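Local coordinates for putative histidine protein kinase (Rhodobacter sphaeroides, PDB 3KYJ) that probably autophosphorylates on a histidine of its Hpt domain, the part present here, and passes the phosphate on to CheY or CheB in chemotaxis signalling, at residues 26-31 / 94-99; 66-71 / 123-128. All coordinates share one frame; numbering follows the deposited sequence.

Overall arrangement
Interaction 1 (26-31 with 94-99) and interaction 2 (66-71 with 123-128) are both buried and hold four different helices, their centres 13 Å apart. Segments 26-31 and 94-99, on helices 10-35 and 89-112, run at 155° with short axes 9.7 Å apart; segments 66-71 and 123-128, on helices 64-82 and 122-135, run the same way at 29° and 10.5 Å. Aliphatic groups and a thioether fill interaction 1 (310 Å²), whose side chains also meet helices 40-60 and 64-82. Interaction 2 (196 Å²) fastens the last helix beside the connection before it, where a guanidinium under a methionine CG finds Ser-121 and Gly-118. The two meet where Phe-97 touches Leu-124.

Interaction 1: 26-31 / 94-99; sequences AMEASL and ILLFAS
Met-27 enters the contact as an extended arm. With CG anti to the backbone N (chi1 177°) and the chain extended beyond it, its thioether reaches alongside Ser-99, SD lying 3.7 Å from Ser-99 CB. The terminal methyl goes further, CE coming 3.6 Å from the backbone O of Leu-95 and also grazing the methyl of Ala-98. Ser-99 presents its CB rather than its hydroxyl to the sulfur, because OG turns back to its own helix and donates to Leu-96 O at 2.8 Å. That acceptor is met from 21° outside the carbonyl plane, and the bond gives the serine hydroxyl a partner within its own helix. One residue on, Glu-28 adds a looser edge: its CG is 4.4 Å from Leu-96 CD2, while its carboxylate extends past the interface.

These segments belong to helices 10-35 and 89-112 of the Hpt domain, whose core is an antiparallel four-helix bundle; the 155° between the short axes fits that topology. Helix 40-60, bearing His-52, the predicted phosphorylation site, packs against Met-27 and Leu-31 through Leu-47. Helix 64-82 covers Leu-95 from Cys-73 and Ile-77.

Leu-31, a turn beyond Met-27, has more of its surface buried against 94-99 than any other residue of 26-31. Its branches divide the work: CD1 rests 3.5 Å from Leu-95 O and 3.7 Å from Leu-95 CB, and CD2 also lies against that CB, the two leucine side chains crossing at about a right angle. On its flank, Leu-31 CB receives Leu-96 CD2 at 3.6 Å. The Leu-96 bond from CA to CB does not aim at helix 10-35, but the end of the side chain swings nearer, and its CD2 thus bridges Leu-31 and Glu-28.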
loop_
_atom_site.group_PDB
_atom_site.type_symbol
_atom_site.label_atom_id
_atom_site.label_comp_id
_atom_site.label_asym_id
_atom_site.label_seq_id
_atom_site.Cartn_x
_atom_site.Cartn_y
_atom_site.Cartn_z
ATOM N N ALA A 26 0.979 13.945 6.634
ATOM C CA ALA A 26 0.993 13.119 7.847
ATOM C C ALA A 26 2.437 12.836 8.287
ATOM O O ALA A 26 2.744 12.842 9.471
ATOM C CB ALA A 26 0.229 11.812 7.611
ATOM N N MET A 27 3.324 12.597 7.318
ATOM C CA MET A 27 4.729 12.382 7.610
ATOM C C MET A 27 5.329 13.611 8.298
ATOM O O MET A 27 5.931 13.512 9.383
ATOM C CB MET A 27 5.488 12.062 6.318
ATOM C CG MET A 27 6.978 11.892 6.513
ATOM S SD MET A 27 7.804 11.652 4.913
ATOM C CE MET A 27 9.422 11.174 5.470
ATOM N N GLU A 28 5.113 14.777 7.702
ATOM C CA GLU A 28 5.604 16.010 8.286
ATOM C C GLU A 28 4.980 16.299 9.650
ATOM O O GLU A 28 5.676 16.718 10.568
ATOM C CB GLU A 28 5.377 17.192 7.344
ATOM C CG GLU A 28 6.121 18.427 7.826
ATOM C CD GLU A 28 5.814 19.691 7.048
ATOM O OE1 GLU A 28 4.717 19.796 6.463
ATOM O OE2 GLU A 28 6.675 20.595 7.062
ATOM N N ALA A 29 3.679 16.079 9.810
ATOM C CA ALA A 29 3.045 16.358 11.108
ATOM C C ALA A 29 3.658 15.519 12.231
ATOM O O ALA A 29 3.900 16.027 13.342
ATOM C CB ALA A 29 1.549 16.123 11.044
ATOM N N SER A 30 3.890 14.231 11.964
ATOM C CA SER A 30 4.472 13.364 12.988
ATOM C C SER A 30 5.896 13.821 13.350
ATOM O O SER A 30 6.279 13.820 14.529
ATOM C CB SER A 30 4.507 11.917 12.529
ATOM O OG SER A 30 3.198 11.446 12.242
ATOM N N LEU A 31 6.686 14.179 12.342
ATOM C CA LEU A 31 8.071 14.595 12.567
ATOM C C LEU A 31 8.146 15.923 13.321
ATOM O O LEU A 31 8.959 16.089 14.233
ATOM C CB LEU A 31 8.786 14.690 11.227
ATOM C CG LEU A 31 9.005 13.332 10.543
ATOM C CD1 LEU A 31 9.494 13.537 9.110
ATOM C CD2 LEU A 31 10.011 12.500 11.327
ATOM N N ILE A 94 16.842 13.957 9.552
ATOM C CA ILE A 94 17.034 13.347 8.237
ATOM C C ILE A 94 15.658 13.110 7.593
ATOM O O ILE A 94 15.467 13.343 6.395
ATOM C CB ILE A 94 17.818 12.035 8.320
ATOM C CG1 ILE A 94 19.262 12.313 8.766
ATOM C CG2 ILE A 94 17.824 11.322 6.970
ATOM C CD1 ILE A 94 20.006 11.068 9.186
ATOM N N LEU A 95 14.682 12.683 8.383
ATOM C CA LEU A 95 13.364 12.402 7.819
ATOM C C LEU A 95 12.602 13.679 7.469
ATOM O O LEU A 95 11.808 13.664 6.526
ATOM C CB LEU A 95 12.550 11.496 8.724
ATOM C CG LEU A 95 13.087 10.077 8.892
ATOM C CD1 LEU A 95 12.318 9.296 9.961
ATOM C CD2 LEU A 95 13.036 9.342 7.541
ATOM N N LEU A 96 12.820 14.772 8.207
ATOM C CA LEU A 96 12.255 16.060 7.823
ATOM C C LEU A 96 12.829 16.502 6.458
ATOM O O LEU A 96 12.093 16.956 5.593
ATOM C CB LEU A 96 12.498 17.149 8.879
ATOM C CG LEU A 96 11.452 17.146 9.988
ATOM C CD1 LEU A 96 11.909 18.067 11.123
ATOM C CD2 LEU A 96 10.103 17.572 9.443
ATOM N N PHE A 97 14.139 16.345 6.275
ATOM C CA PHE A 97 14.778 16.612 4.987
ATOM C C PHE A 97 14.164 15.701 3.919
ATOM O O PHE A 97 13.828 16.149 2.816
ATOM C CB PHE A 97 16.302 16.394 5.139
ATOM C CG PHE A 97 17.109 16.583 3.878
ATOM C CD1 PHE A 97 16.862 17.625 3.018
ATOM C CD2 PHE A 97 18.107 15.691 3.572
ATOM C CE1 PHE A 97 17.631 17.785 1.848
ATOM C CE2 PHE A 97 18.868 15.845 2.419
ATOM C CZ PHE A 97 18.614 16.879 1.566
ATOM N N ALA A 98 13.981 14.428 4.253
ATOM C CA ALA A 98 13.346 13.504 3.324
ATOM C C ALA A 98 11.942 13.953 2.950
ATOM O O ALA A 98 11.563 13.861 1.791
ATOM C CB ALA A 98 13.336 12.099 3.860
ATOM N N SER A 99 11.166 14.448 3.912
ATOM C CA SER A 99 9.793 14.837 3.615
ATOM C C SER A 99 9.799 16.002 2.626
ATOM O O SER A 99 8.999 16.009 1.689
ATOM C CB SER A 99 9.000 15.149 4.898
ATOM O OG SER A 99 9.393 16.348 5.509
#

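Interaction 2: 66-71 / 123-128; sequences VESRAH and ALMDQL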
loop_
_atom_site.group_PDB
_atom_site.type_symbol
_atom_site.label_atom_id
_atom_site.label_comp_id
_atom_site.label_asym_id
_atom_site.label_seq_id
_atom_site.Cartn_x
_atom_site.Cartn_y
_atom_site.Cartn_z
ATOM N N VAL A 66 11.610 7.456 -7.172
ATOM C CA VAL A 66 10.825 7.973 -6.029
ATOM C C VAL A 66 10.644 6.877 -4.952
ATOM O O VAL A 66 10.886 7.100 -3.758
ATOM C CB VAL A 66 9.441 8.528 -6.455
ATOM C CG1 VAL A 66 8.630 8.900 -5.223
ATOM C CG2 VAL A 66 9.548 9.739 -7.342
ATOM N N GLU A 67 10.251 5.691 -5.400
ATOM C CA GLU A 67 10.034 4.555 -4.527
ATOM C C GLU A 67 11.268 4.272 -3.679
ATOM O O GLU A 67 11.157 4.024 -2.493
ATOM C CB GLU A 67 9.649 3.333 -5.350
ATOM C CG GLU A 67 9.311 2.105 -4.519
ATOM C CD GLU A 67 9.034 0.879 -5.351
ATOM O OE1 GLU A 67 8.971 0.977 -6.585
ATOM O OE2 GLU A 67 8.904 -0.199 -4.771
ATOM N N SER A 68 12.450 4.324 -4.288
ATOM C CA SER A 68 13.671 3.949 -3.565
ATOM C C SER A 68 13.992 4.922 -2.422
ATOM O O SER A 68 14.566 4.511 -1.412
ATOM C CB SER A 68 14.859 3.867 -4.537
ATOM O OG SER A 68 15.215 5.131 -5.091
ATOM N N ARG A 69 13.631 6.191 -2.570
ATOM C CA ARG A 69 13.859 7.160 -1.479
ATOM C C ARG A 69 12.887 6.878 -0.326
ATOM O O ARG A 69 13.272 6.859 0.846
ATOM C CB ARG A 69 13.694 8.597 -1.950
ATOM C CG ARG A 69 14.950 9.220 -2.602
ATOM C CD ARG A 69 15.376 8.462 -3.838
ATOM N NE ARG A 69 16.485 9.124 -4.511
ATOM C CZ ARG A 69 17.378 8.493 -5.278
ATOM N NH1 ARG A 69 17.393 7.173 -5.400
ATOM N NH2 ARG A 69 18.323 9.210 -5.861
ATOM N N ALA A 70 11.615 6.659 -0.656
ATOM C CA ALA A 70 10.628 6.331 0.364
ATOM C C ALA A 70 10.990 5.012 1.049
ATOM O O ALA A 70 10.826 4.862 2.273
ATOM C CB ALA A 70 9.224 6.267 -0.252
ATOM N N HIS A 71 11.512 4.052 0.283
ATOM C CA HIS A 71 11.847 2.758 0.839
ATOM C C HIS A 71 12.939 2.885 1.893
ATOM O O HIS A 71 12.874 2.254 2.943
ATOM C CB HIS A 71 12.232 1.745 -0.256
ATOM C CG HIS A 71 12.408 0.361 0.273
ATOM N ND1 HIS A 71 13.607 -0.312 0.222
ATOM C CD2 HIS A 71 11.560 -0.436 0.967
ATOM C CE1 HIS A 71 13.473 -1.491 0.805
ATOM N NE2 HIS A 71 12.235 -1.596 1.254
ATOM N N ALA A 123 22.222 13.014 -2.187
ATOM C CA ALA A 123 22.709 13.377 -0.849
ATOM C C ALA A 123 21.814 12.795 0.245
ATOM O O ALA A 123 22.293 12.262 1.243
ATOM C CB ALA A 123 22.795 14.890 -0.708
ATOM N N LEU A 124 20.509 12.882 0.035
ATOM C CA LEU A 124 19.570 12.316 0.983
ATOM C C LEU A 124 19.818 10.826 1.101
ATOM O O LEU A 124 19.795 10.275 2.204
ATOM C CB LEU A 124 18.138 12.576 0.530
ATOM C CG LEU A 124 17.079 11.771 1.298
ATOM C CD1 LEU A 124 17.034 12.161 2.783
ATOM C CD2 LEU A 124 15.712 11.957 0.654
ATOM N N MET A 125 20.032 10.151 -0.030
ATOM C CA MET A 125 20.243 8.722 0.017
ATOM C C MET A 125 21.496 8.408 0.847
ATOM O O MET A 125 21.506 7.499 1.652
ATOM C CB MET A 125 20.331 8.126 -1.397
ATOM C CG MET A 125 18.996 8.192 -2.183
ATOM S SD MET A 125 17.718 7.170 -1.434
ATOM C CE MET A 125 18.232 5.547 -2.010
ATOM N N ASP A 126 22.571 9.152 0.619
ATOM C CA ASP A 126 23.772 8.921 1.411
ATOM C C ASP A 126 23.518 9.095 2.912
ATOM O O ASP A 126 24.013 8.308 3.720
ATOM C CB ASP A 126 24.896 9.867 0.978
ATOM C CG ASP A 126 25.609 9.422 -0.289
ATOM O OD1 ASP A 126 25.428 8.263 -0.745
ATOM O OD2 ASP A 126 26.396 10.238 -0.815
ATOM N N GLN A 127 22.731 10.109 3.276
ATOM C CA GLN A 127 22.459 10.390 4.695
ATOM C C GLN A 127 21.639 9.272 5.304
ATOM O O GLN A 127 21.887 8.824 6.408
ATOM C CB GLN A 127 21.724 11.718 4.843
ATOM C CG GLN A 127 22.575 12.937 4.529
ATOM C CD GLN A 127 21.795 14.233 4.585
ATOM O OE1 GLN A 127 20.833 14.359 5.342
ATOM N NE2 GLN A 127 22.206 15.208 3.782
ATOM N N LEU A 128 20.636 8.814 4.575
ATOM C CA LEU A 128 19.846 7.702 5.067
ATOM C C LEU A 128 20.715 6.459 5.232
ATOM O O LEU A 128 20.654 5.794 6.269
ATOM C CB LEU A 128 18.675 7.415 4.134
ATOM C CG LEU A 128 17.548 8.444 4.145
ATOM C CD1 LEU A 128 16.726 8.309 2.885
ATOM C CD2 LEU A 128 16.617 8.297 5.373
#
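Arg-69 and Met-125 each set CG anti to their own carbonyl carbon (chi1 -85° and -67°), and further bends, at chi2 of the arginine and at chi2 and chi3 of the methionine, lead the two chains across one another at about a right angle. Met-125 CG then sits 3.4 Å above the guanidinium plane, over its centre, and 3.5 Å from Arg-69 CZ. Its sulfur packs against the aliphatic part of the same arginine, SD being 3.6 Å from both CG and CD. The methyl carries on to the backbone of helix 64-82, with Met-125 CE 3.9 Å from Ser-68 O.

Several bonds fix the rotation of the guanidinium. NH1 donates to Ser-68 OG at 3.0 Å, the acceptor tilted 17° out of plane; that hydroxyl also bonds Val-65 O. NE is taken by Ser-121 OG, and NH2 bonds Gly-118 O weakly, which ties helix 64-82 to the connection leading into helix 122-135. That last helix follows helix 89-112 in the chain and packs on it too, Leu-124 on Phe-97 and Leu-128 on Ile-94.

Leu-124 CD2 lies 4.3 Å from Arg-69 CG, and Leu-128 CD1 comes as near to the backbone O of Arg-69. A leucine in place of Arg-69 would probably leave Ser-121 OG without this donor and Met-125 CG without its flat platform. Across these two segments the contact is mainly van der Waals, over a guanidinium face, while NE and NH1, and more weakly NH2, have oxygen partners, a division that probably lets a cationic side chain be buried here.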